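Long-range contact in phosphoethanolamine N-methyltransferase 1 (Haemonchus contortus, PDB 4KRG), which methylates phosphoethanolamine with S-adenosylmethionine as the methyl donor, probably as the first methylation step of phosphocholine synthesis in this parasitic nematode: residues M420-T434 against L454-L466. Residues are numbered along the deposited sequence; the frame is centred on the assembly and turned at random.
Sequences MTTCGFKNITIVDVT and LSGCNYLLIKASL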
loop_
_atom_site.group_PDB
_atom_site.type_symbol
_atom_site.label_atom_id
_atom_site.label_comp_id
_atom_site.label_asym_id
_atom_site.label_seq_id
_atom_site.Cartn_x
_atom_site.Cartn_y
_atom_site.Cartn_z
HETATM N N MSE A 420 -11.126 0.151 28.410
HETATM C CA MSE A 420 -9.678 0.322 28.305
HETATM C C MSE A 420 -8.910 -0.406 29.403
HETATM O O MSE A 420 -7.789 -0.870 29.183
HETATM C CB MSE A 420 -9.313 1.807 28.302
HETATM C CG MSE A 420 -9.697 2.538 27.017
HETATM SE SE MSE A 420 -9.072 4.367 27.038
HETATM C CE MSE A 420 -7.167 4.012 27.045
ATOM N N THR A 421 -9.509 -0.486 30.587
ATOM C CA THR A 421 -8.930 -1.255 31.689
ATOM C C THR A 421 -8.989 -2.754 31.386
ATOM O O THR A 421 -8.097 -3.510 31.769
ATOM C CB THR A 421 -9.612 -0.917 33.041
ATOM O OG1 THR A 421 -9.134 0.354 33.506
ATOM C CG2 THR A 421 -9.310 -1.961 34.091
ATOM N N THR A 422 -10.024 -3.176 30.666
ATOM C CA THR A 422 -10.138 -4.569 30.235
ATOM C C THR A 422 -9.101 -4.888 29.153
ATOM O O THR A 422 -8.585 -6.006 29.071
ATOM C CB THR A 422 -11.553 -4.887 29.704
ATOM O OG1 THR A 422 -12.517 -4.596 30.721
ATOM C CG2 THR A 422 -11.671 -6.352 29.313
ATOM N N CYS A 423 -8.796 -3.891 28.336
ATOM C CA CYS A 423 -7.872 -4.066 27.225
ATOM C C CYS A 423 -6.438 -3.729 27.613
ATOM O O CYS A 423 -5.567 -3.602 26.756
ATOM C CB CYS A 423 -8.333 -3.243 26.027
ATOM S SG CYS A 423 -9.909 -3.824 25.383
ATOM N N GLY A 424 -6.202 -3.584 28.911
ATOM C CA GLY A 424 -4.851 -3.525 29.431
ATOM C C GLY A 424 -4.272 -2.150 29.692
ATOM O O GLY A 424 -3.076 -2.026 29.948
ATOM N N PHE A 425 -5.097 -1.112 29.639
ATOM C CA PHE A 425 -4.573 0.226 29.868
ATOM C C PHE A 425 -4.570 0.595 31.344
ATOM O O PHE A 425 -5.296 0.013 32.146
ATOM C CB PHE A 425 -5.335 1.263 29.050
ATOM C CG PHE A 425 -5.146 1.115 27.577
ATOM C CD1 PHE A 425 -4.018 1.627 26.956
ATOM C CD2 PHE A 425 -6.095 0.458 26.808
ATOM C CE1 PHE A 425 -3.840 1.489 25.590
ATOM C CE2 PHE A 425 -5.923 0.315 25.443
ATOM C CZ PHE A 425 -4.794 0.833 24.833
ATOM N N LYS A 426 -3.734 1.568 31.688
ATOM C CA LYS A 426 -3.593 2.038 33.059
ATOM C C LYS A 426 -3.485 3.554 33.048
ATOM O O LYS A 426 -3.207 4.145 32.004
ATOM C CB LYS A 426 -2.338 1.438 33.692
ATOM C CG LYS A 426 -2.464 -0.025 34.075
ATOM C CD LYS A 426 -1.101 -0.670 34.286
ATOM C CE LYS A 426 -0.053 0.369 34.650
ATOM N NZ LYS A 426 1.225 -0.246 35.100
ATOM N N ASN A 427 -3.697 4.174 34.205
ATOM C CA ASN A 427 -3.619 5.623 34.331
ATOM C C ASN A 427 -4.481 6.310 33.280
ATOM O O ASN A 427 -4.001 7.127 32.494
ATOM C CB ASN A 427 -2.167 6.088 34.234
ATOM C CG ASN A 427 -1.254 5.333 35.175
ATOM O OD1 ASN A 427 -1.662 4.926 36.266
ATOM N ND2 ASN A 427 -0.009 5.134 34.758
ATOM N N ILE A 428 -5.760 5.954 33.267
ATOM C CA ILE A 428 -6.713 6.491 32.305
ATOM C C ILE A 428 -7.277 7.820 32.794
ATOM O O ILE A 428 -7.779 7.911 33.911
ATOM C CB ILE A 428 -7.896 5.532 32.122
ATOM C CG1 ILE A 428 -7.426 4.206 31.525
ATOM C CG2 ILE A 428 -8.956 6.159 31.251
ATOM C CD1 ILE A 428 -8.488 3.124 31.561
ATOM N N THR A 429 -7.190 8.850 31.961
ATOM C CA THR A 429 -7.879 10.104 32.228
ATOM C C THR A 429 -8.786 10.399 31.045
ATOM O O THR A 429 -8.465 10.046 29.913
ATOM C CB THR A 429 -6.900 11.273 32.466
ATOM O OG1 THR A 429 -6.015 11.398 31.347
ATOM C CG2 THR A 429 -6.087 11.029 33.718
ATOM N N ILE A 430 -9.926 11.022 31.305
ATOM C CA ILE A 430 -10.876 11.328 30.248
ATOM C C ILE A 430 -11.308 12.784 30.354
ATOM O O ILE A 430 -11.804 13.202 31.393
ATOM C CB ILE A 430 -12.124 10.440 30.347
ATOM C CG1 ILE A 430 -11.746 8.961 30.281
ATOM C CG2 ILE A 430 -13.116 10.791 29.254
ATOM C CD1 ILE A 430 -12.930 8.031 30.398
ATOM N N VAL A 431 -11.114 13.547 29.283
ATOM C CA VAL A 431 -11.555 14.938 29.224
ATOM C C VAL A 431 -12.579 15.142 28.108
ATOM O O VAL A 431 -12.333 14.790 26.965
ATOM C CB VAL A 431 -10.369 15.896 28.996
ATOM C CG1 VAL A 431 -10.860 17.328 28.803
ATOM C CG2 VAL A 431 -9.401 15.829 30.161
ATOM N N ASP A 432 -13.732 15.702 28.452
ATOM C CA ASP A 432 -14.740 16.077 27.474
ATOM C C ASP A 432 -14.200 17.246 26.646
ATOM O O ASP A 432 -13.969 18.336 27.179
ATOM C CB ASP A 432 -16.005 16.505 28.223
ATOM C CG ASP A 432 -17.160 16.873 27.305
ATOM O OD1 ASP A 432 -16.981 16.941 26.072
ATOM O OD2 ASP A 432 -18.268 17.114 27.835
ATOM N N VAL A 433 -13.999 17.023 25.347
ATOM C CA VAL A 433 -13.563 18.090 24.444
ATOM C C VAL A 433 -14.602 18.443 23.375
ATOM O O VAL A 433 -14.247 18.881 22.284
ATOM C CB VAL A 433 -12.198 17.782 23.755
ATOM C CG1 VAL A 433 -11.052 17.858 24.761
ATOM C CG2 VAL A 433 -12.229 16.439 23.037
ATOM N N THR A 434 -15.879 18.272 23.697
ATOM C CA THR A 434 -16.952 18.501 22.729
ATOM C C THR A 434 -17.024 19.938 22.203
ATOM O O THR A 434 -17.077 20.159 20.993
ATOM C CB THR A 434 -18.317 18.100 23.309
ATOM O OG1 THR A 434 -18.302 16.705 23.628
ATOM C CG2 THR A 434 -19.431 18.383 22.314
ATOM N N LEU A 454 -20.627 19.708 10.085
ATOM C CA LEU A 454 -19.732 19.208 11.118
ATOM C C LEU A 454 -19.998 17.721 11.287
ATOM O O LEU A 454 -21.099 17.258 10.991
ATOM C CB LEU A 454 -19.958 19.931 12.451
ATOM C CG LEU A 454 -19.112 21.178 12.741
ATOM C CD1 LEU A 454 -19.283 22.199 11.651
ATOM C CD2 LEU A 454 -19.464 21.785 14.090
ATOM N N SER A 455 -18.988 16.982 11.753
ATOM C CA SER A 455 -19.148 15.568 12.083
ATOM C C SER A 455 -20.388 15.377 12.950
ATOM O O SER A 455 -21.129 14.411 12.780
ATOM C CB SER A 455 -17.919 15.040 12.806
ATOM O OG SER A 455 -17.780 15.649 14.067
ATOM N N GLY A 456 -20.617 16.314 13.867
ATOM C CA GLY A 456 -21.864 16.375 14.605
ATOM C C GLY A 456 -21.889 15.493 15.832
ATOM O O GLY A 456 -22.950 15.265 16.415
ATOM N N CYS A 457 -20.719 14.995 16.222
ATOM C CA CYS A 457 -20.603 14.107 17.372
ATOM C C CYS A 457 -20.028 14.833 18.574
ATOM O O CYS A 457 -19.455 15.912 18.436
ATOM C CB CYS A 457 -19.692 12.929 17.034
ATOM S SG CYS A 457 -20.423 11.781 15.892
ATOM N N ASN A 458 -20.182 14.235 19.753
ATOM C CA ASN A 458 -19.461 14.686 20.934
ATOM C C ASN A 458 -18.068 14.055 20.933
ATOM O O ASN A 458 -17.845 13.075 20.226
ATOM C CB ASN A 458 -20.235 14.314 22.195
ATOM C CG ASN A 458 -21.600 14.935 22.224
ATOM O OD1 ASN A 458 -21.762 16.097 21.865
ATOM N ND2 ASN A 458 -22.600 14.164 22.627
ATOM N N TYR A 459 -17.133 14.617 21.698
ATOM C CA TYR A 459 -15.760 14.116 21.683
ATOM C C TYR A 459 -15.116 13.996 23.051
ATOM O O TYR A 459 -15.225 14.892 23.885
ATOM C CB TYR A 459 -14.873 14.964 20.764
ATOM C CG TYR A 459 -15.149 14.730 19.306
ATOM C CD1 TYR A 459 -14.582 13.650 18.641
ATOM C CD2 TYR A 459 -15.991 15.574 18.598
ATOM C CE1 TYR A 459 -14.841 13.421 17.304
ATOM C CE2 TYR A 459 -16.258 15.357 17.258
ATOM C CZ TYR A 459 -15.683 14.278 16.619
ATOM O OH TYR A 459 -15.945 14.051 15.296
ATOM N N LEU A 460 -14.439 12.872 23.259
ATOM C CA LEU A 460 -13.640 12.655 24.451
ATOM C C LEU A 460 -12.175 12.608 24.059
ATOM O O LEU A 460 -11.810 12.034 23.027
ATOM C CB LEU A 460 -14.022 11.339 25.130
ATOM C CG LEU A 460 -15.467 11.158 25.592
ATOM C CD1 LEU A 460 -15.667 9.756 26.149
ATOM C CD2 LEU A 460 -15.840 12.204 26.630
ATOM N N LEU A 461 -11.335 13.216 24.881
ATOM C CA LEU A 461 -9.899 13.135 24.691
ATOM C C LEU A 461 -9.379 12.290 25.834
ATOM O O LEU A 461 -9.575 12.627 26.999
ATOM C CB LEU A 461 -9.279 14.528 24.729
ATOM C CG LEU A 461 -7.792 14.656 24.406
ATOM C CD1 LEU A 461 -7.495 14.127 23.015
ATOM C CD2 LEU A 461 -7.367 16.112 24.517
ATOM N N ILE A 462 -8.740 11.177 25.499
ATOM C CA ILE A 462 -8.312 10.212 26.504
ATOM C C ILE A 462 -6.797 9.996 26.461
ATOM O O ILE A 462 -6.205 9.902 25.385
ATOM C CB ILE A 462 -9.049 8.872 26.311
ATOM C CG1 ILE A 462 -10.562 9.110 26.277
ATOM C CG2 ILE A 462 -8.672 7.887 27.410
ATOM C CD1 ILE A 462 -11.350 7.994 25.660
ATOM N N LYS A 463 -6.177 9.941 27.639
ATOM C CA LYS A 463 -4.761 9.629 27.761
ATOM C C LYS A 463 -4.622 8.452 28.715
ATOM O O LYS A 463 -5.318 8.390 29.729
ATOM C CB LYS A 463 -3.987 10.830 28.313
ATOM C CG LYS A 463 -4.034 12.076 27.439
ATOM C CD LYS A 463 -3.510 13.307 28.168
ATOM C CE LYS A 463 -2.105 13.102 28.714
ATOM N NZ LYS A 463 -1.120 12.748 27.655
ATOM N N ALA A 464 -3.738 7.516 28.380
ATOM C CA ALA A 464 -3.443 6.381 29.247
ATOM C C ALA A 464 -2.090 5.783 28.883
ATOM O O ALA A 464 -1.354 6.338 28.073
ATOM C CB ALA A 464 -4.541 5.322 29.156
ATOM N N SER A 465 -1.760 4.658 29.494
ATOM C CA SER A 465 -0.554 3.942 29.125
ATOM C C SER A 465 -0.788 2.467 29.348
ATOM O O SER A 465 -1.816 2.074 29.893
ATOM C CB SER A 465 0.641 4.419 29.947
ATOM O OG SER A 465 0.529 4.006 31.292
ATOM N N LEU A 466 0.170 1.653 28.925
ATOM C CA LEU A 466 0.079 0.209 29.096
ATOM C C LEU A 466 0.972 -0.258 30.242
ATOM O O LEU A 466 0.751 -1.310 30.847
ATOM C CB LEU A 466 0.467 -0.493 27.798
ATOM C CG LEU A 466 -0.505 -0.253 26.644
ATOM C CD1 LEU A 466 0.153 -0.583 25.322
ATOM C CD2 LEU A 466 -1.760 -1.085 26.833
ATOM O OXT LEU A 466 1.939 0.418 30.595
HETATM O O HOH W 1 -7.421 12.751 28.972
#
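Phe425 and Leu466 both hold CG anti to their own carbonyl carbon (chi1 -66° in each); the ring and the leucine side chain lie side by side and point the same way, with Leu466 CD2 over one ring face, 3.9 Å from the Phe425 centroid, in a CH-pi contact. They sit in the C-terminal domain, away from the bound S-adenosylhomocysteine. Its strand order is that of the Rossmann-like class I methyltransferase fold: antiparallel strand 458-465 lies between strand 400-408 and strand 428-432, the latter at the sheet edge after helix 413-422. A beta bulge between Lys426 and Thr429 shifts the register by one residue. Beyond it, Val431 and Leu461 exchange two backbone bonds, the one from Leu461 N to Val431 O being 2.8 Å long and almost straight at 176°. SE of selenomethionine Met420 lies 3.6 Å from Ile462 CG2, and the bend at chi3 (65°) turns CE to Ala464 CB, 3.6 Å away, joining the helix end to the strand. On the same face Ile430 packs beside Ile462, and its CG2 meets Leu460 CD2; Val416 of the helix touches both isoleucines. Val433 reaches the other face, laying CG1 on Leu461 CB at 3.8 Å. At the far end Asp432 OD1 closes an Asx turn, accepting from both N and OG1 of Thr434. That hydroxyl, its proton given to Asp432, in turn accepts from Tyr459: N to Thr434 OG1, 3.1 Å.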